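Local atomic coordinates of aminopentol aminotransferase (Sphingopyxis macrogoltabida, PDB entry 6HBS), a protein that uses pyridoxal 5'-phosphate to deaminate aminopentol (hydrolysed fumonisin B1) to its 2-keto form, passing the amino group preferably to pyruvate. Residues Ala216-Cys219 with Cys220-Gly224; Gly324-Ala327 with Gln328-His332; Ala350-Pro353 with Asp354-Gly358. All coordinates share one frame; numbering follows the deposited sequence.

Interaction 1: residues Ala216-Cys219 with Cys220-Gly224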
ATOM      1  N   ALA A 216     -30.072   2.360  -4.743  1.00 22.96           N
ATOM      2  CA  ALA A 216     -28.949   2.508  -3.828  1.00 21.88           C
ATOM      3  C   ALA A 216     -28.951   3.930  -3.261  1.00 21.56           C
ATOM      4  O   ALA A 216     -28.809   4.135  -2.038  1.00 23.35           O
ATOM      5  CB  ALA A 216     -27.649   2.158  -4.539  1.00 23.24           C
ATOM      6  N   ARG A 217     -29.132   4.918  -4.141  1.00 20.75           N
ATOM      7  CA  ARG A 217     -28.983   6.317  -3.729  1.00 21.70           C
ATOM      8  C   ARG A 217     -30.146   6.697  -2.802  1.00 23.48           C
ATOM      9  O   ARG A 217     -29.964   7.382  -1.803  1.00 21.91           O
ATOM     10  CB  ARG A 217     -28.899   7.233  -4.949  1.00 21.53           C
ATOM     11  CG  ARG A 217     -28.831   8.731  -4.655  1.00 23.41           C
ATOM     12  CD  ARG A 217     -27.552   9.235  -3.980  1.00 21.94           C
ATOM     13  NE  ARG A 217     -27.473   8.941  -2.557  1.00 23.18           N
ATOM     14  CZ  ARG A 217     -26.418   9.178  -1.763  1.00 25.81           C
ATOM     15  NH1 ARG A 217     -25.232   9.474  -2.279  1.00 26.39           N
ATOM     16  NH2 ARG A 217     -26.555   9.117  -0.445  1.00 25.98           N
ATOM     17  N   LYS A 218     -31.353   6.249  -3.145  1.00 23.83           N
ATOM     18  CA  LYS A 218     -32.557   6.573  -2.358  1.00 27.08           C
ATOM     19  C   LYS A 218     -32.549   5.900  -0.978  1.00 23.72           C
ATOM     20  O   LYS A 218     -32.888   6.524   0.009  1.00 25.96           O
ATOM     21  CB  LYS A 218     -33.810   6.196  -3.161  1.00 33.23           C
ATOM     22  CG  LYS A 218     -35.124   6.372  -2.412  1.00 40.44           C
ATOM     23  CD  LYS A 218     -36.345   5.865  -3.177  1.00 47.85           C
ATOM     24  CE  LYS A 218     -36.395   4.354  -3.318  1.00 55.65           C
ATOM     25  NZ  LYS A 218     -36.524   3.681  -2.002  1.00 60.35           N
ATOM     26  N   CYS A 219     -32.178   4.630  -0.877  1.00 22.58           N
ATOM     27  CA  CYS A 219     -32.108   3.979   0.409  1.00 23.69           C
ATOM     28  C   CYS A 219     -31.036   4.639   1.286  1.00 22.96           C
ATOM     29  O   CYS A 219     -31.226   4.812   2.506  1.00 22.31           O
ATOM     30  CB  CYS A 219     -31.812   2.495   0.268  1.00 26.33           C
ATOM     31  SG  CYS A 219     -33.211   1.583  -0.436  1.00 29.59           S
ATOM     32  N   CYS A 220     -29.907   5.006   0.673  1.00 21.44           N
ATOM     33  CA  CYS A 220     -28.869   5.685   1.420  1.00 21.38           C
ATOM     34  C   CYS A 220     -29.408   7.030   1.918  1.00 21.90           C
ATOM     35  O   CYS A 220     -29.290   7.339   3.095  1.00 23.19           O
ATOM     36  CB  CYS A 220     -27.594   5.837   0.586  1.00 20.98           C
ATOM     37  SG  CYS A 220     -26.628   4.311   0.540  1.00 21.32           S
ATOM     38  N   ASP A 221     -30.032   7.795   1.018  1.00 24.86           N
ATOM     39  CA  ASP A 221     -30.643   9.078   1.370  1.00 27.93           C
ATOM     40  C   ASP A 221     -31.607   8.911   2.554  1.00 29.47           C
ATOM     41  O   ASP A 221     -31.530   9.664   3.528  1.00 28.14           O
ATOM     42  CB  ASP A 221     -31.360   9.729   0.185  1.00 27.72           C
ATOM     43  CG  ASP A 221     -30.426  10.352  -0.841  1.00 29.70           C
ATOM     44  OD1 ASP A 221     -29.234  10.494  -0.541  1.00 30.70           O
ATOM     45  OD2 ASP A 221     -30.881  10.655  -1.942  1.00 31.49           O
ATOM     46  N   GLU A 222     -32.513   7.942   2.478  1.00 30.00           N
ATOM     47  CA  GLU A 222     -33.564   7.851   3.504  1.00 33.32           C
ATOM     48  C   GLU A 222     -32.971   7.402   4.850  1.00 32.19           C
ATOM     49  O   GLU A 222     -33.513   7.729   5.883  1.00 31.04           O
ATOM     50  CB  GLU A 222     -34.697   6.946   3.024  1.00 36.36           C
ATOM     51  CG  GLU A 222     -35.613   7.633   2.013  1.00 44.35           C
ATOM     52  CD  GLU A 222     -36.557   6.728   1.214  1.00 53.04           C
ATOM     53  OE1 GLU A 222     -36.582   5.498   1.489  1.00 61.36           O
ATOM     54  OE2 GLU A 222     -37.245   7.246   0.292  1.00 51.92           O
ATOM     55  N   THR A 223     -31.856   6.664   4.860  1.00 27.81           N
ATOM     56  CA  THR A 223     -31.348   6.097   6.131  1.00 28.09           C
ATOM     57  C   THR A 223     -30.153   6.861   6.711  1.00 26.12           C
ATOM     58  O   THR A 223     -29.788   6.603   7.847  1.00 27.67           O
ATOM     59  CB  THR A 223     -30.934   4.631   5.988  1.00 26.95           C
ATOM     60  OG1 THR A 223     -29.902   4.547   5.006  1.00 25.59           O
ATOM     61  CG2 THR A 223     -32.105   3.745   5.614  1.00 29.87           C
ATOM     62  N   GLY A 224     -29.498   7.713   5.923  1.00 27.77           N
ATOM     63  CA  GLY A 224     -28.220   8.333   6.363  1.00 26.97           C
ATOM     64  C   GLY A 224     -26.981   7.479   6.060  1.00 28.69           C
ATOM     65  O   GLY A 224     -25.868   7.929   6.288  1.00 27.35           O
TER
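R217 and D221 face each other one turn apart on the last stretch of helix 210-223, and their charged groups meet with planes only 19° apart although the two side chains cross at about a right angle. The salt bridge runs from R217 NH2 to D221 OD1 at 3.0 Å, and R217 NE sits 3.1 Å from that same oxygen. R217 gets there by a fold in its chain: CG leaves anti to the backbone N (chi1 176°), then bends at chi2 and chi3 bring the guanidinium back over the next turn, where NH2 also lies 3.6 Å from C220 CB. The group is shared beyond the helix, with NH1 bonded to the carbonyl of E250 and NH2 also paired with D252.

The tight side belongs to A216, C219 and C220, which are buried against helix 175-184 and strand 226-230; L227 touches A216, R217 and C220, and F182 covers both cysteines. K218 and E222 make the loose, exposed side. Their charged ends stay 3.9 Å apart, K218 NZ to E222 OE1, a long salt bridge, and the nearer touch is K218 CG against E222 OE2 at 3.5 Å.

Where the helix runs out, C219 O takes two donors from one residue. T223 OG1 donates to C219 O at 2.8 Å while T223 N reaches that oxygen from the opposite face of the carbonyl plane, at 3.1 Å. A225 N, just after the helix, also bonds to T223 OG1. G224 leaves the helix with positive phi.

The chemistry is graded: an arginine held by two acidic groups and a carbonyl probably has little freedom to turn, the solvent-side ion pair is probably mobile, and the threonine hydroxyl adds a second grip on the last turn before strand 226-230.

Interaction 2: residues Gly324-Ala327 with Gln328-His332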
ATOM      1  N   GLY A 324     -14.437  -6.649 -34.702  1.00 20.91           N
ATOM      2  CA  GLY A 324     -13.601  -7.617 -35.347  1.00 20.96           C
ATOM      3  C   GLY A 324     -13.828  -9.029 -34.844  1.00 22.16           C
ATOM      4  O   GLY A 324     -13.877 -10.002 -35.648  1.00 19.77           O
ATOM      5  N   LEU A 325     -13.906  -9.185 -33.511  1.00 21.01           N
ATOM      6  CA  LEU A 325     -14.045 -10.506 -32.894  1.00 21.14           C
ATOM      7  C   LEU A 325     -15.431 -11.078 -33.171  1.00 21.17           C
ATOM      8  O   LEU A 325     -15.573 -12.271 -33.361  1.00 22.11           O
ATOM      9  CB  LEU A 325     -13.763 -10.434 -31.385  1.00 21.42           C
ATOM     10  CG  LEU A 325     -12.291 -10.243 -30.994  1.00 21.53           C
ATOM     11  CD1 LEU A 325     -12.122 -10.113 -29.474  1.00 21.83           C
ATOM     12  CD2 LEU A 325     -11.446 -11.387 -31.505  1.00 21.86           C
ATOM     13  N   GLU A 326     -16.444 -10.216 -33.240  1.00 22.74           N
ATOM     14  CA  GLU A 326     -17.792 -10.653 -33.562  1.00 23.40           C
ATOM     15  C   GLU A 326     -17.757 -11.288 -34.960  1.00 23.84           C
ATOM     16  O   GLU A 326     -18.225 -12.451 -35.165  1.00 23.02           O
ATOM     17  CB  GLU A 326     -18.736  -9.456 -33.439  1.00 26.36           C
ATOM     18  CG  GLU A 326     -20.123  -9.679 -34.022  1.00 32.98           C
ATOM     19  CD  GLU A 326     -20.911 -10.772 -33.333  1.00 38.41           C
ATOM     20  OE1 GLU A 326     -21.658 -11.525 -34.041  1.00 40.23           O
ATOM     21  OE2 GLU A 326     -20.721 -10.921 -32.113  1.00 37.09           O
ATOM     22  N   ALA A 327     -17.155 -10.566 -35.907  1.00 22.32           N
ATOM     23  CA  ALA A 327     -17.126 -11.019 -37.338  1.00 24.10           C
ATOM     24  C   ALA A 327     -16.346 -12.337 -37.423  1.00 25.31           C
ATOM     25  O   ALA A 327     -16.810 -13.323 -38.007  1.00 24.60           O
ATOM     26  CB  ALA A 327     -16.566  -9.945 -38.246  1.00 24.10           C
ATOM     27  N   GLN A 328     -15.194 -12.413 -36.747  1.00 26.10           N
ATOM     28  CA  GLN A 328     -14.379 -13.638 -36.807  1.00 25.09           C
ATOM     29  C   GLN A 328     -15.088 -14.835 -36.178  1.00 26.69           C
ATOM     30  O   GLN A 328     -14.954 -15.934 -36.695  1.00 29.18           O
ATOM     31  CB  GLN A 328     -13.044 -13.457 -36.088  1.00 26.80           C
ATOM     32  CG  GLN A 328     -12.063 -12.612 -36.863  1.00 26.82           C
ATOM     33  CD  GLN A 328     -10.777 -12.393 -36.097  1.00 30.23           C
ATOM     34  OE1 GLN A 328     -10.578 -12.896 -34.984  1.00 27.38           O
ATOM     35  NE2 GLN A 328      -9.873 -11.687 -36.737  1.00 28.54           N
ATOM     36  N   SER A 329     -15.807 -14.614 -35.071  1.00 28.73           N
ATOM     37  CA  SER A 329     -16.533 -15.674 -34.354  1.00 28.47           C
ATOM     38  C   SER A 329     -17.633 -16.282 -35.238  1.00 29.17           C
ATOM     39  O   SER A 329     -17.752 -17.478 -35.307  1.00 30.32           O
ATOM     40  CB  SER A 329     -17.092 -15.201 -33.035  1.00 29.20           C
ATOM     41  OG  SER A 329     -18.225 -14.366 -33.211  1.00 38.78           O
ATOM     42  N   GLN A 330     -18.427 -15.442 -35.908  1.00 28.09           N
ATOM     43  CA  GLN A 330     -19.439 -15.919 -36.853  1.00 30.60           C
ATOM     44  C   GLN A 330     -18.785 -16.752 -37.973  1.00 31.54           C
ATOM     45  O   GLN A 330     -19.299 -17.813 -38.322  1.00 33.64           O
ATOM     46  CB  GLN A 330     -20.246 -14.735 -37.383  1.00 30.59           C
ATOM     47  CG  GLN A 330     -21.327 -14.260 -36.422  1.00 31.34           C
ATOM     48  CD  GLN A 330     -22.504 -13.636 -37.139  1.00 32.98           C
ATOM     49  OE1 GLN A 330     -23.137 -14.277 -37.993  1.00 34.46           O
ATOM     50  NE2 GLN A 330     -22.830 -12.389 -36.788  1.00 27.26           N
ATOM     51  N   ARG A 331     -17.640 -16.290 -38.496  1.00 31.71           N
ATOM     52  CA  ARG A 331     -16.943 -16.880 -39.640  1.00 38.06           C
ATOM     53  C   ARG A 331     -16.417 -18.284 -39.303  1.00 40.37           C
ATOM     54  O   ARG A 331     -16.377 -19.159 -40.162  1.00 41.89           O
ATOM     55  CB  ARG A 331     -15.799 -15.955 -40.082  1.00 43.27           C
ATOM     56  CG  ARG A 331     -15.102 -16.386 -41.365  1.00 50.94           C
ATOM     57  CD  ARG A 331     -14.004 -15.431 -41.809  1.00 55.66           C
ATOM     58  NE  ARG A 331     -12.721 -15.729 -41.178  1.00 65.71           N
ATOM     59  CZ  ARG A 331     -11.970 -16.800 -41.444  1.00 72.75           C
ATOM     60  NH1 ARG A 331     -12.393 -17.721 -42.296  1.00 77.56           N
ATOM     61  NH2 ARG A 331     -10.795 -16.948 -40.856  1.00 78.72           N
ATOM     62  N   HIS A 332     -15.960 -18.475 -38.066  1.00 39.45           N
ATOM     63  CA  HIS A 332     -15.380 -19.733 -37.605  1.00 38.38           C
ATOM     64  C   HIS A 332     -16.417 -20.621 -36.892  1.00 38.68           C
ATOM     65  O   HIS A 332     -16.084 -21.751 -36.518  1.00 40.73           O
ATOM     66  CB  HIS A 332     -14.218 -19.439 -36.649  1.00 39.40           C
ATOM     67  CG  HIS A 332     -12.953 -19.034 -37.317  1.00 38.06           C
ATOM     68  ND1 HIS A 332     -12.567 -17.716 -37.414  1.00 41.31           N
ATOM     69  CD2 HIS A 332     -11.965 -19.768 -37.865  1.00 39.87           C
ATOM     70  CE1 HIS A 332     -11.398 -17.650 -38.012  1.00 40.05           C
ATOM     71  NE2 HIS A 332     -11.003 -18.901 -38.297  1.00 41.64           N
TER
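E326 and Q330 join over the exposed side of helix 310-332, one turn apart: Q330 NE2 donates to E326 OE1 at 3.1 Å. The oxygen is met nearly along its C-O axis, and the carboxylate and amide planes stand 69° apart, with OE1 only slightly out of the amide plane (17°). A bend at chi2 (63°) turns the E326 carboxylate along the helix toward the glutamine.

Q328 leaves the helix on another side and can be followed outward. Its CB lies 3.6 Å from G324 O, and CG comes closer to that carbonyl oxygen, 3.4 Å. CD is 3.9 Å from G324 O. At the tip OE1 passes 3.9 Å from L325 CD2 and bonds to T396 OG1, while NE2 donates to L393 O, so both amide ends are fastened to helix 386-405. L325 itself is buried between that helix and strand 336-339.

Two carbonyls carry double loads. E326 O takes the routine bond from Q330 N and also S329 OG at 2.7 Å. Q328 O accepts H332 N and H332 ND1 from opposite faces of its plane, with ND1 3.1 Å away.

Taken together, the polar groups divide the work: S329 OG and H332 ND1 bond back to carbonyls of their own helix, though the H332 ring also packs on F400 of helix 386-405; the E326-Q330 pair is a solvent-side link that water could compete for; and Q328, with R331 bridging to D397, ties helix 310-332 to helix 386-405.

Interaction 3: residues Ala350-Pro353 with Asp354-Gly358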
ATOM      1  N   ALA A 350     -19.425 -18.839 -25.632  1.00 27.97           N
ATOM      2  CA  ALA A 350     -20.730 -19.443 -25.286  1.00 29.90           C
ATOM      3  C   ALA A 350     -20.536 -20.959 -25.127  1.00 30.87           C
ATOM      4  O   ALA A 350     -19.700 -21.521 -25.779  1.00 31.65           O
ATOM      5  CB  ALA A 350     -21.771 -19.117 -26.339  1.00 30.99           C
ATOM      6  N   ASP A 351     -21.266 -21.584 -24.196  1.00 34.54           N
ATOM      7  CA  ASP A 351     -21.305 -23.071 -24.025  1.00 35.29           C
ATOM      8  C   ASP A 351     -19.913 -23.624 -23.721  1.00 34.41           C
ATOM      9  O   ASP A 351     -19.510 -24.659 -24.297  1.00 30.71           O
ATOM     10  CB  ASP A 351     -21.856 -23.773 -25.273  1.00 40.10           C
ATOM     11  CG  ASP A 351     -23.186 -23.208 -25.723  1.00 44.37           C
ATOM     12  OD1 ASP A 351     -24.070 -23.099 -24.860  1.00 47.29           O
ATOM     13  OD2 ASP A 351     -23.304 -22.832 -26.921  1.00 47.83           O
ATOM     14  N   ASP A 352     -19.191 -22.946 -22.816  1.00 30.80           N
ATOM     15  CA  ASP A 352     -17.799 -23.319 -22.448  1.00 30.58           C
ATOM     16  C   ASP A 352     -17.703 -23.373 -20.920  1.00 33.65           C
ATOM     17  O   ASP A 352     -16.874 -22.715 -20.298  1.00 33.10           O
ATOM     18  CB  ASP A 352     -16.831 -22.330 -23.101  1.00 29.47           C
ATOM     19  CG  ASP A 352     -15.366 -22.595 -22.836  1.00 28.59           C
ATOM     20  OD1 ASP A 352     -15.012 -23.755 -22.652  1.00 27.20           O
ATOM     21  OD2 ASP A 352     -14.584 -21.614 -22.839  1.00 27.92           O
ATOM     22  N   PRO A 353     -18.544 -24.177 -20.239  1.00 35.72           N
ATOM     23  CA  PRO A 353     -18.692 -24.052 -18.790  1.00 34.25           C
ATOM     24  C   PRO A 353     -17.428 -24.399 -17.988  1.00 34.41           C
ATOM     25  O   PRO A 353     -17.288 -23.909 -16.860  1.00 34.91           O
ATOM     26  CB  PRO A 353     -19.859 -25.005 -18.470  1.00 36.62           C
ATOM     27  CG  PRO A 353     -19.839 -26.011 -19.596  1.00 34.70           C
ATOM     28  CD  PRO A 353     -19.383 -25.236 -20.817  1.00 35.77           C
ATOM     29  N   ASP A 354     -16.502 -25.195 -18.540  1.00 31.25           N
ATOM     30  CA  ASP A 354     -15.249 -25.421 -17.808  1.00 34.67           C
ATOM     31  C   ASP A 354     -14.091 -24.608 -18.410  1.00 28.68           C
ATOM     32  O   ASP A 354     -12.931 -24.819 -18.049  1.00 26.97           O
ATOM     33  CB  ASP A 354     -14.898 -26.902 -17.682  1.00 36.07           C
ATOM     34  CG  ASP A 354     -14.646 -27.591 -19.005  1.00 39.52           C
ATOM     35  OD1 ASP A 354     -14.578 -26.897 -20.049  1.00 36.83           O
ATOM     36  OD2 ASP A 354     -14.486 -28.817 -18.961  1.00 43.50           O
ATOM     37  N   PHE A 355     -14.411 -23.690 -19.327  1.00 28.21           N
ATOM     38  CA  PHE A 355     -13.452 -22.704 -19.858  1.00 27.89           C
ATOM     39  C   PHE A 355     -12.380 -23.352 -20.737  1.00 26.33           C
ATOM     40  O   PHE A 355     -11.443 -22.661 -21.157  1.00 25.91           O
ATOM     41  CB  PHE A 355     -12.831 -21.863 -18.730  1.00 24.53           C
ATOM     42  CG  PHE A 355     -13.762 -20.790 -18.230  1.00 25.93           C
ATOM     43  CD1 PHE A 355     -14.777 -21.102 -17.332  1.00 25.71           C
ATOM     44  CD2 PHE A 355     -13.651 -19.480 -18.681  1.00 24.72           C
ATOM     45  CE1 PHE A 355     -15.668 -20.136 -16.900  1.00 26.29           C
ATOM     46  CE2 PHE A 355     -14.538 -18.512 -18.237  1.00 24.21           C
ATOM     47  CZ  PHE A 355     -15.537 -18.836 -17.339  1.00 26.98           C
ATOM     48  N   ARG A 356     -12.550 -24.620 -21.127  1.00 29.22           N
ATOM     49  CA  ARG A 356     -11.496 -25.305 -21.916  1.00 29.82           C
ATOM     50  C   ARG A 356     -11.299 -24.633 -23.293  1.00 27.31           C
ATOM     51  O   ARG A 356     -10.147 -24.593 -23.793  1.00 27.00           O
ATOM     52  CB  ARG A 356     -11.786 -26.805 -22.054  1.00 34.32           C
ATOM     53  CG  ARG A 356     -12.737 -27.171 -23.182  1.00 37.53           C
ATOM     54  CD  ARG A 356     -12.970 -28.674 -23.311  1.00 39.98           C
ATOM     55  NE  ARG A 356     -13.614 -29.232 -22.128  1.00 43.53           N
ATOM     56  CZ  ARG A 356     -13.617 -30.524 -21.803  1.00 48.79           C
ATOM     57  NH1 ARG A 356     -12.959 -31.405 -22.540  1.00 47.49           N
ATOM     58  NH2 ARG A 356     -14.278 -30.933 -20.738  1.00 47.76           N
ATOM     59  N   ILE A 357     -12.374 -24.101 -23.895  1.00 23.80           N
ATOM     60  CA  ILE A 357     -12.282 -23.426 -25.201  1.00 25.18           C
ATOM     61  C   ILE A 357     -11.576 -22.073 -25.046  1.00 24.27           C
ATOM     62  O   ILE A 357     -10.682 -21.746 -25.815  1.00 23.05           O
ATOM     63  CB  ILE A 357     -13.644 -23.226 -25.876  1.00 26.55           C
ATOM     64  CG1 ILE A 357     -14.430 -24.536 -26.011  1.00 28.01           C
ATOM     65  CG2 ILE A 357     -13.447 -22.563 -27.224  1.00 27.21           C
ATOM     66  CD1 ILE A 357     -15.825 -24.337 -26.595  1.00 29.43           C
ATOM     67  N   GLY A 358     -12.037 -21.281 -24.069  1.00 24.65           N
ATOM     68  CA  GLY A 358     -11.495 -19.974 -23.776  1.00 23.28           C
ATOM     69  C   GLY A 358     -10.011 -20.021 -23.449  1.00 22.42           C
ATOM     70  O   GLY A 358      -9.254 -19.137 -23.872  1.00 22.16           O
TER
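D352 uses both carboxylate oxygens to hold the first turn of helix 356-367, although the N-cap position belongs to F355, a phenylalanine with positive phi and no side-chain acceptor to offer. The motif is a helix start built on a type I beta turn, D352 to F355, overlapped by an Asx turn from D354 to R356. F355 N closes the beta turn onto D352 O at 2.8 Å.

With its CG anti to the backbone N (chi1 -179°), the D352 side chain reaches past the turn to the start of the helix. I357 N donates to D352 OD1 at 2.9 Å and G358 N to D352 OD2 at 2.8 Å, each from the syn side but more than thirty degrees out of the carboxylate plane. Two bonds to neighbouring backbone amides hold the group against rotation, and I357 CG1 lies against D352 OD1 at 3.5 Å. D352 is buried; the amides at the helix start would be expected to stabilise its negative charge and may ease the closeness of D354, whose OD1 is 4.1 Å from D352 OD1.

D354 has its own partner. Its OD1 accepts R356 N from above the carboxylate plane, and the arginine side chain comes round to the same group. R356 NH1 goes on to L410 O, while the F355 ring packs edge-to-face with F348 and F202. The arginine takes D354 side-on, one nitrogen to each oxygen: NE toward OD1, and R356 NH2 to the syn lone pair of D354 OD2 at 2.8 Å.

In the fold
Interactions 2 and 3 are neighbours in the C-terminal part of the chain: their centres are about 17 Å apart and nearest atoms about 9 Å, without touching. They are joined in sequence through strands 336-339 and 346-349. Interaction 1 stands alone, its centre about 44 Å from that of interaction 2 and about 40 Å from that of interaction 3, on a helix packed against the seven-stranded sheet of the large domain of this class-III aminotransferase. None of the three forms part of the cofactor pocket. Interaction 1 has the plainest link to it: helix 210-223 leads into strand 226-230, which ends at D230, a pyridoxal phosphate pocket residue. The R217 side chain is about 14 Å from a bound magnesium ion.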